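Local coordinates for acyl-CoA dehydrogenase (Mycobacterium thermoresistibile, PDB 3PFD), which is a flavoprotein that probably oxidises saturated acyl-CoA thioesters to 2,3-dehydroacyl-CoA, with reduced flavin adenine dinucleotide bound in this structure, at residues G378-Q381 with I382-V385; A250-D253 with H254-P257; A307-L310 with M311-A315. All blocks are in the same frame, centred on the assembly; numbering follows the deposited sequence.

Contact 1: residues G378-Q381 with I382-V385; sequences GTNQ and IQRV. With FDA (dihydroflavine-adenine dinucleotide), chain B.
The N-cap of helix 380-391 joins Thr379 to Ile382: OG1 of Thr379 accepts the backbone N-H of Ile382 in a weak bond, long at 3.3 Å yet nearly straight (173°). A chi1 of 66° places OG1 between its own backbone N and carbonyl carbon, within range of both Ile382 N and the ribose hydroxyl. It donates to the ribose oxygen O2B of the dinucleotide, 2.7 Å from Thr379 OG1. O2B donates in turn to Gln381 OE1 at 2.9 Å, an oxygen that takes a second bond from Gln350 of the third subunit. The capped helix start thus lines the adenosine end of the FAD pocket of this acyl-CoA dehydrogenase, and Ile382 extends it by laying CD1 4.0 Å from C5A of the adenine.

Away from the cofactor, Gln383 bends at chi2 and folds back along the turn until its NE2 donates to Gly378 O at 3.0 Å. The oxygen lies close to the amide plane of Gln383, whereas NE2 stands 41° above the carbonyl plane; Lys334 also donates to this oxygen. Arg384 runs extended past Asn380; its NH2 forms a salt bridge with Asp339 of its own chain and NE one with Asp300 of the second subunit.

Contact 2: residues A250-D253 with H254-P257; sequences ATLD and HTRP
The guanidinium of Arg256 has Leu252 over one face: CB lies 3.8 Å above the plane, over its centre, and the CD1 branch of Leu252 comes down 3.5 Å from Arg256 NH2. The imidazole of His254 is met at its edge instead, where the carbonyl oxygen of Ala250 lies in the ring plane, 3.0 Å from CD2. With its CG anti to the carbonyl carbon (chi1 -64°), His254 turns this carbon edge back along the last turn of helix 244-253.

The backbone carries the chain from one helix to the next. Leu252 O is gripped twice, by Arg256 N at 2.8 Å and by Thr255 N at 3.1 Å, which stands 74° out of the carbonyl plane and is not on a lone pair. His254 N makes two weak bonds, to Ala250 O and Thr251 O, as the helical pattern gives way. Pro257 has no N-H to offer, and its CD rests 3.7 Å from Asp253 O.

Thr255 occupies the N-cap position without making a capping bond. Thr255 CG2 lies 4.0 Å from Thr251 CG2, the two side chains crossing at a slant, and Thr255 OG1 is hydrogen-bonded to Glu377. The carbonyl of the same Glu377 accepts from Arg256 NE, a bond that helps hold the guanidinium against Leu252, whose side chain is about 7 Å from the dinucleotide. Helix 95-114 packs against Thr251, His254 and Thr255, while helix 326-352 meets Asp253, Arg256 and Pro257. The whole is a short helix-to-helix junction between helices 244-253 and 256-280, with a proline in the first turn of the second, in the helical C-terminal domain of an acyl-CoA dehydrogenase.

Contact 3: residues A307-L310 with M311-A315; sequences AARL and MVYSA
Arg309 and Tyr313, one helical turn apart, lie side by side and point the same way. Their contact is first of all an apolar one: the methylene CG of Arg309 sits 3.5 Å from Tyr313 CZ, near the CE2 side of the ring, and Arg309 CD follows 3.5 Å from Tyr313 OH. The first two torsions of Arg309 are both close to 180°, which carries its stem straight out along the tyrosine before the chain bends at chi3. Nearer the backbone, the carbonyl oxygen of Arg309 stands 3.5 Å above one ring face, offset toward the rim.

At the polar ends, Tyr313 OH lies at the guanidinium edge, in its plane, 3.7 Å from Arg309 NE; the ring and guanidinium planes are 55° apart. Glu88 bridges the two, forming a salt bridge with Arg309 NE through one carboxylate oxygen and a hydrogen bond with Tyr313 OH through the other. Glu306 and Gln268 take the remaining guanidinium nitrogens, so the group is held by three residues and its rotation is restricted.

The main chain makes regular helical bonds from each residue to the one four earlier: Met311 N to Ala307 O at 3.1 Å, Val312 N to Ala308 O at 2.9 Å, Tyr313 N to Arg309 O at 2.9 Å and Ser314 N to Leu310 O at 3.0 Å.

Packing contacts outside the two segments complete the account. Val312 leans on helix 256-280 and helix 80-91, Met311 meets Phe336 of helix 326-352, and Leu310 and Ser314 pack reciprocally against Ser314 and Leu310 of the second subunit. With one flank in its own subunit and another at an interface of this four-chain assembly, helix 292-321 is consistent with the helical C-terminal domain that builds subunit interfaces in the tetrameric acyl-CoA dehydrogenases.

All three contacts are partly buried and local, and all lie in the C-terminal helical domain. Contact 2 is the most central, its centre about 10 Å from the centre of the chain, against about 16 Å for the other two, and touches no other subunit; contacts 1 and 3 both reach the second subunit. Contact 2 joins the others: Arg256 NE comes within 3.0 Å of Gln383 NE2 in contact 1, and Pro257 packs against Val312 and Ala315 in contact 3. Contacts 1 and 3 themselves stay about 10 Å apart at their nearest atoms. Their chemistry follows their place: cofactor hydroxyl bonds at a helix start, a backbone-dominated junction, and an arginine-tyrosine pair on a mid-helix flank.

Contact 1: residues G378-Q381 with I382-V385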
# COMPACT_ATOMS: atom_id res chain seq x y z
N GLY C 378 -9.05 0.25 -21.36
CA GLY C 378 -8.80 1.50 -20.63
C GLY C 378 -7.77 1.21 -19.54
O GLY C 378 -8.06 0.46 -18.62
N THR C 379 -6.56 1.78 -19.66
CA THR C 379 -5.57 1.57 -18.60
C THR C 379 -6.18 2.04 -17.29
O THR C 379 -7.11 2.84 -17.31
CB THR C 379 -4.30 2.35 -18.82
OG1 THR C 379 -4.58 3.75 -18.73
CG2 THR C 379 -3.65 2.00 -20.21
N ASN C 380 -5.66 1.57 -16.16
CA ASN C 380 -6.16 2.03 -14.87
C ASN C 380 -5.97 3.52 -14.62
O ASN C 380 -6.73 4.06 -13.85
CB ASN C 380 -5.66 1.16 -13.70
CG ASN C 380 -6.33 -0.22 -13.70
OD1 ASN C 380 -7.11 -0.50 -14.58
ND2 ASN C 380 -6.00 -1.08 -12.72
N GLN C 381 -5.00 4.17 -15.27
CA GLN C 381 -4.88 5.66 -15.18
C GLN C 381 -6.10 6.34 -15.84
O GLN C 381 -6.67 7.28 -15.30
CB GLN C 381 -3.57 6.15 -15.84
CG GLN C 381 -2.28 5.76 -15.06
CD GLN C 381 -2.10 4.25 -14.99
OE1 GLN C 381 -2.14 3.57 -16.02
NE2 GLN C 381 -1.96 3.69 -13.76
N ILE C 382 -6.46 5.89 -17.03
CA ILE C 382 -7.66 6.35 -17.73
C ILE C 382 -8.92 6.05 -16.88
O ILE C 382 -9.82 6.87 -16.82
CB ILE C 382 -7.74 5.71 -19.13
CG1 ILE C 382 -6.66 6.31 -20.07
CG2 ILE C 382 -9.16 5.86 -19.79
CD1 ILE C 382 -6.61 7.89 -20.14
N GLN C 383 -8.97 4.89 -16.20
CA GLN C 383 -10.11 4.59 -15.32
C GLN C 383 -10.27 5.68 -14.24
O GLN C 383 -11.40 6.13 -13.93
CB GLN C 383 -10.01 3.19 -14.69
CG GLN C 383 -9.89 2.01 -15.70
CD GLN C 383 -11.04 1.95 -16.73
OE1 GLN C 383 -12.10 2.50 -16.51
NE2 GLN C 383 -10.82 1.25 -17.84
N ARG C 384 -9.12 6.10 -13.68
CA ARG C 384 -9.06 7.17 -12.67
C ARG C 384 -9.43 8.55 -13.21
O ARG C 384 -9.99 9.40 -12.47
CB ARG C 384 -7.68 7.21 -11.97
CG ARG C 384 -7.46 6.01 -11.01
CD ARG C 384 -6.06 5.99 -10.34
NE ARG C 384 -5.97 4.86 -9.41
CZ ARG C 384 -5.51 3.64 -9.70
NH1 ARG C 384 -5.07 3.36 -10.93
NH2 ARG C 384 -5.47 2.71 -8.75
N VAL C 385 -9.12 8.78 -14.48
CA VAL C 385 -9.58 10.00 -15.16
C VAL C 385 -11.12 9.99 -15.23
O VAL C 385 -11.76 10.96 -14.83
CB VAL C 385 -8.98 10.17 -16.59
CG1 VAL C 385 -9.65 11.33 -17.30
CG2 VAL C 385 -7.47 10.40 -16.52
PA FDA B . -0.67 4.67 -24.06
O1A FDA B . -2.00 5.33 -24.28
O2A FDA B . 0.55 5.11 -24.83
O5B FDA B . -0.35 4.77 -22.48
C5B FDA B . 0.98 4.76 -21.95
C4B FDA B . 0.93 5.15 -20.47
O4B FDA B . 0.51 6.51 -20.32
C3B FDA B . -0.09 4.31 -19.69
O3B FDA B . 0.40 4.14 -18.36
C2B FDA B . -1.32 5.21 -19.65
O2B FDA B . -2.17 4.94 -18.53
C1B FDA B . -0.68 6.57 -19.55
N9A FDA B . -1.58 7.66 -19.98
C8A FDA B . -2.00 7.91 -21.23
N7A FDA B . -2.81 9.00 -21.23
C5A FDA B . -2.90 9.44 -19.95
C6A FDA B . -3.59 10.50 -19.34
N6A FDA B . -4.38 11.34 -20.09
N1A FDA B . -3.48 10.68 -18.00
C2A FDA B . -2.71 9.83 -17.27
N3A FDA B . -2.03 8.80 -17.82
C4A FDA B . -2.12 8.58 -19.16
N1 FDA B . -7.52 -2.55 -28.41
C2 FDA B . -8.47 -2.86 -29.35
O2 FDA B . -8.90 -1.99 -30.16
N3 FDA B . -8.96 -4.11 -29.42
C4 FDA B . -8.53 -5.07 -28.57
O4 FDA B . -9.02 -6.21 -28.70
C4X FDA B . -7.57 -4.78 -27.58
N5 FDA B . -7.04 -5.75 -26.80
C5X FDA B . -5.81 -5.61 -26.28
C6 FDA B . -5.04 -6.73 -25.93
C7 FDA B . -3.73 -6.56 -25.46
C7M FDA B . -2.90 -7.77 -25.07
C8 FDA B . -3.19 -5.29 -25.31
C8M FDA B . -1.78 -5.08 -24.80
C9 FDA B . -3.95 -4.19 -25.65
C9A FDA B . -5.25 -4.34 -26.15
N10 FDA B . -5.92 -3.24 -26.72
C10 FDA B . -7.07 -3.49 -27.52
C1' FDA B . -5.30 -1.91 -26.70
C2' FDA B . -5.43 -1.24 -25.32
O2' FDA B . -6.77 -0.80 -25.02
C3' FDA B . -4.41 -0.13 -25.25
O3' FDA B . -3.10 -0.73 -25.04
C4' FDA B . -4.71 0.88 -24.13
O4' FDA B . -5.86 1.66 -24.46
C5' FDA B . -3.55 1.83 -23.87
O5' FDA B . -3.07 2.35 -25.12
P FDA B . -1.49 2.27 -25.44
O1P FDA B . -1.07 0.83 -25.32
O2P FDA B . -1.22 3.02 -26.72
O3P FDA B . -0.82 3.04 -24.19

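Contact 2: residues A250-D253 with H254-P257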
# COMPACT_ATOMS: atom_id res chain seq x y z
N ALA C 250 -19.85 4.13 -24.96
CA ALA C 250 -20.98 3.41 -24.39
C ALA C 250 -20.71 1.90 -24.27
O ALA C 250 -21.14 1.27 -23.31
CB ALA C 250 -22.26 3.68 -25.21
N THR C 251 -20.00 1.33 -25.25
CA THR C 251 -19.60 -0.08 -25.23
C THR C 251 -18.80 -0.38 -23.96
O THR C 251 -19.14 -1.31 -23.22
CB THR C 251 -18.76 -0.45 -26.48
OG1 THR C 251 -19.56 -0.31 -27.65
CG2 THR C 251 -18.21 -1.89 -26.42
N LEU C 252 -17.77 0.43 -23.70
CA LEU C 252 -16.90 0.26 -22.52
C LEU C 252 -17.67 0.33 -21.19
O LEU C 252 -17.37 -0.42 -20.27
CB LEU C 252 -15.76 1.28 -22.55
CG LEU C 252 -14.72 1.12 -23.67
CD1 LEU C 252 -13.82 2.35 -23.72
CD2 LEU C 252 -13.88 -0.17 -23.49
N ASP C 253 -18.67 1.20 -21.12
CA ASP C 253 -19.57 1.26 -19.96
C ASP C 253 -20.18 -0.10 -19.67
O ASP C 253 -20.31 -0.51 -18.49
CB ASP C 253 -20.74 2.23 -20.21
CG ASP C 253 -20.38 3.68 -19.91
OD1 ASP C 253 -19.36 3.93 -19.23
OD2 ASP C 253 -21.15 4.57 -20.37
N HIS C 254 -20.57 -0.79 -20.74
CA HIS C 254 -21.19 -2.10 -20.62
C HIS C 254 -20.21 -3.28 -20.67
O HIS C 254 -20.66 -4.43 -20.67
CB HIS C 254 -22.27 -2.27 -21.70
CG HIS C 254 -23.40 -1.31 -21.55
ND1 HIS C 254 -24.57 -1.63 -20.90
CD2 HIS C 254 -23.54 -0.02 -21.94
CE1 HIS C 254 -25.39 -0.60 -20.92
NE2 HIS C 254 -24.79 0.40 -21.54
N THR C 255 -18.91 -3.01 -20.77
CA THR C 255 -17.96 -4.14 -20.86
C THR C 255 -16.84 -4.08 -19.82
O THR C 255 -16.29 -5.12 -19.44
CB THR C 255 -17.35 -4.32 -22.28
OG1 THR C 255 -16.55 -3.18 -22.60
CG2 THR C 255 -18.44 -4.52 -23.36
N ARG C 256 -16.51 -2.88 -19.34
CA ARG C 256 -15.50 -2.74 -18.30
C ARG C 256 -15.67 -3.70 -17.11
O ARG C 256 -14.69 -4.27 -16.65
CB ARG C 256 -15.38 -1.30 -17.83
CG ARG C 256 -14.34 -0.56 -18.63
CD ARG C 256 -14.43 0.95 -18.47
NE ARG C 256 -13.41 1.58 -19.31
CZ ARG C 256 -13.51 2.79 -19.84
NH1 ARG C 256 -14.62 3.53 -19.62
NH2 ARG C 256 -12.52 3.26 -20.60
N PRO C 257 -16.92 -3.90 -16.63
CA PRO C 257 -17.09 -4.83 -15.50
C PRO C 257 -16.69 -6.26 -15.83
O PRO C 257 -16.31 -7.00 -14.91
CB PRO C 257 -18.60 -4.73 -15.18
CG PRO C 257 -19.03 -3.37 -15.73
CD PRO C 257 -18.18 -3.20 -16.99

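Contact 3: residues A307-L310 with M311-A315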
# COMPACT_ATOMS: atom_id res chain seq x y z
N ALA C 307 -14.56 -8.07 -2.11
CA ALA C 307 -14.95 -6.67 -2.39
C ALA C 307 -14.97 -6.38 -3.89
O ALA C 307 -15.94 -5.83 -4.42
CB ALA C 307 -14.03 -5.69 -1.67
N ALA C 308 -13.91 -6.79 -4.58
CA ALA C 308 -13.84 -6.61 -6.03
C ALA C 308 -15.02 -7.32 -6.73
O ALA C 308 -15.65 -6.74 -7.62
CB ALA C 308 -12.54 -7.13 -6.55
N ARG C 309 -15.31 -8.56 -6.32
CA ARG C 309 -16.39 -9.35 -6.93
C ARG C 309 -17.76 -8.63 -6.82
O ARG C 309 -18.46 -8.44 -7.82
CB ARG C 309 -16.46 -10.78 -6.33
CG ARG C 309 -17.61 -11.63 -6.87
CD ARG C 309 -17.72 -13.03 -6.23
NE ARG C 309 -16.65 -13.92 -6.68
CZ ARG C 309 -15.60 -14.30 -5.95
NH1 ARG C 309 -15.46 -13.88 -4.69
NH2 ARG C 309 -14.68 -15.11 -6.48
N LEU C 310 -18.12 -8.23 -5.60
CA LEU C 310 -19.37 -7.53 -5.38
C LEU C 310 -19.50 -6.22 -6.17
O LEU C 310 -20.58 -5.89 -6.68
CB LEU C 310 -19.55 -7.26 -3.89
CG LEU C 310 -19.64 -8.57 -3.12
CD1 LEU C 310 -19.43 -8.30 -1.62
CD2 LEU C 310 -21.02 -9.24 -3.39
N MET C 311 -18.39 -5.47 -6.28
CA MET C 311 -18.42 -4.23 -7.04
C MET C 311 -18.53 -4.49 -8.56
O MET C 311 -19.21 -3.75 -9.27
CB MET C 311 -17.24 -3.33 -6.70
CG MET C 311 -17.39 -1.96 -7.36
SD MET C 311 -16.59 -0.62 -6.49
CE MET C 311 -14.88 -0.91 -6.86
N VAL C 312 -17.87 -5.53 -9.05
CA VAL C 312 -18.14 -6.01 -10.42
C VAL C 312 -19.63 -6.36 -10.67
O VAL C 312 -20.25 -5.87 -11.65
CB VAL C 312 -17.20 -7.20 -10.81
CG1 VAL C 312 -17.69 -7.91 -12.10
CG2 VAL C 312 -15.76 -6.71 -10.95
N TYR C 313 -20.24 -7.17 -9.80
CA TYR C 313 -21.63 -7.55 -10.04
C TYR C 313 -22.59 -6.34 -9.98
O TYR C 313 -23.53 -6.24 -10.74
CB TYR C 313 -22.11 -8.68 -9.11
CG TYR C 313 -21.33 -9.97 -9.20
CD1 TYR C 313 -20.49 -10.25 -10.30
CD2 TYR C 313 -21.45 -10.95 -8.19
CE1 TYR C 313 -19.76 -11.44 -10.36
CE2 TYR C 313 -20.73 -12.13 -8.26
CZ TYR C 313 -19.89 -12.38 -9.35
OH TYR C 313 -19.17 -13.56 -9.40
N SER C 314 -22.31 -5.43 -9.04
CA SER C 314 -23.06 -4.21 -8.89
C SER C 314 -22.99 -3.32 -10.16
O SER C 314 -24.02 -2.86 -10.68
CB SER C 314 -22.54 -3.47 -7.67
OG SER C 314 -23.45 -2.46 -7.32
N ALA C 315 -21.79 -3.09 -10.64
CA ALA C 315 -21.58 -2.33 -11.85
C ALA C 315 -22.31 -2.97 -13.04
O ALA C 315 -22.93 -2.26 -13.85
CB ALA C 315 -20.09 -2.22 -12.13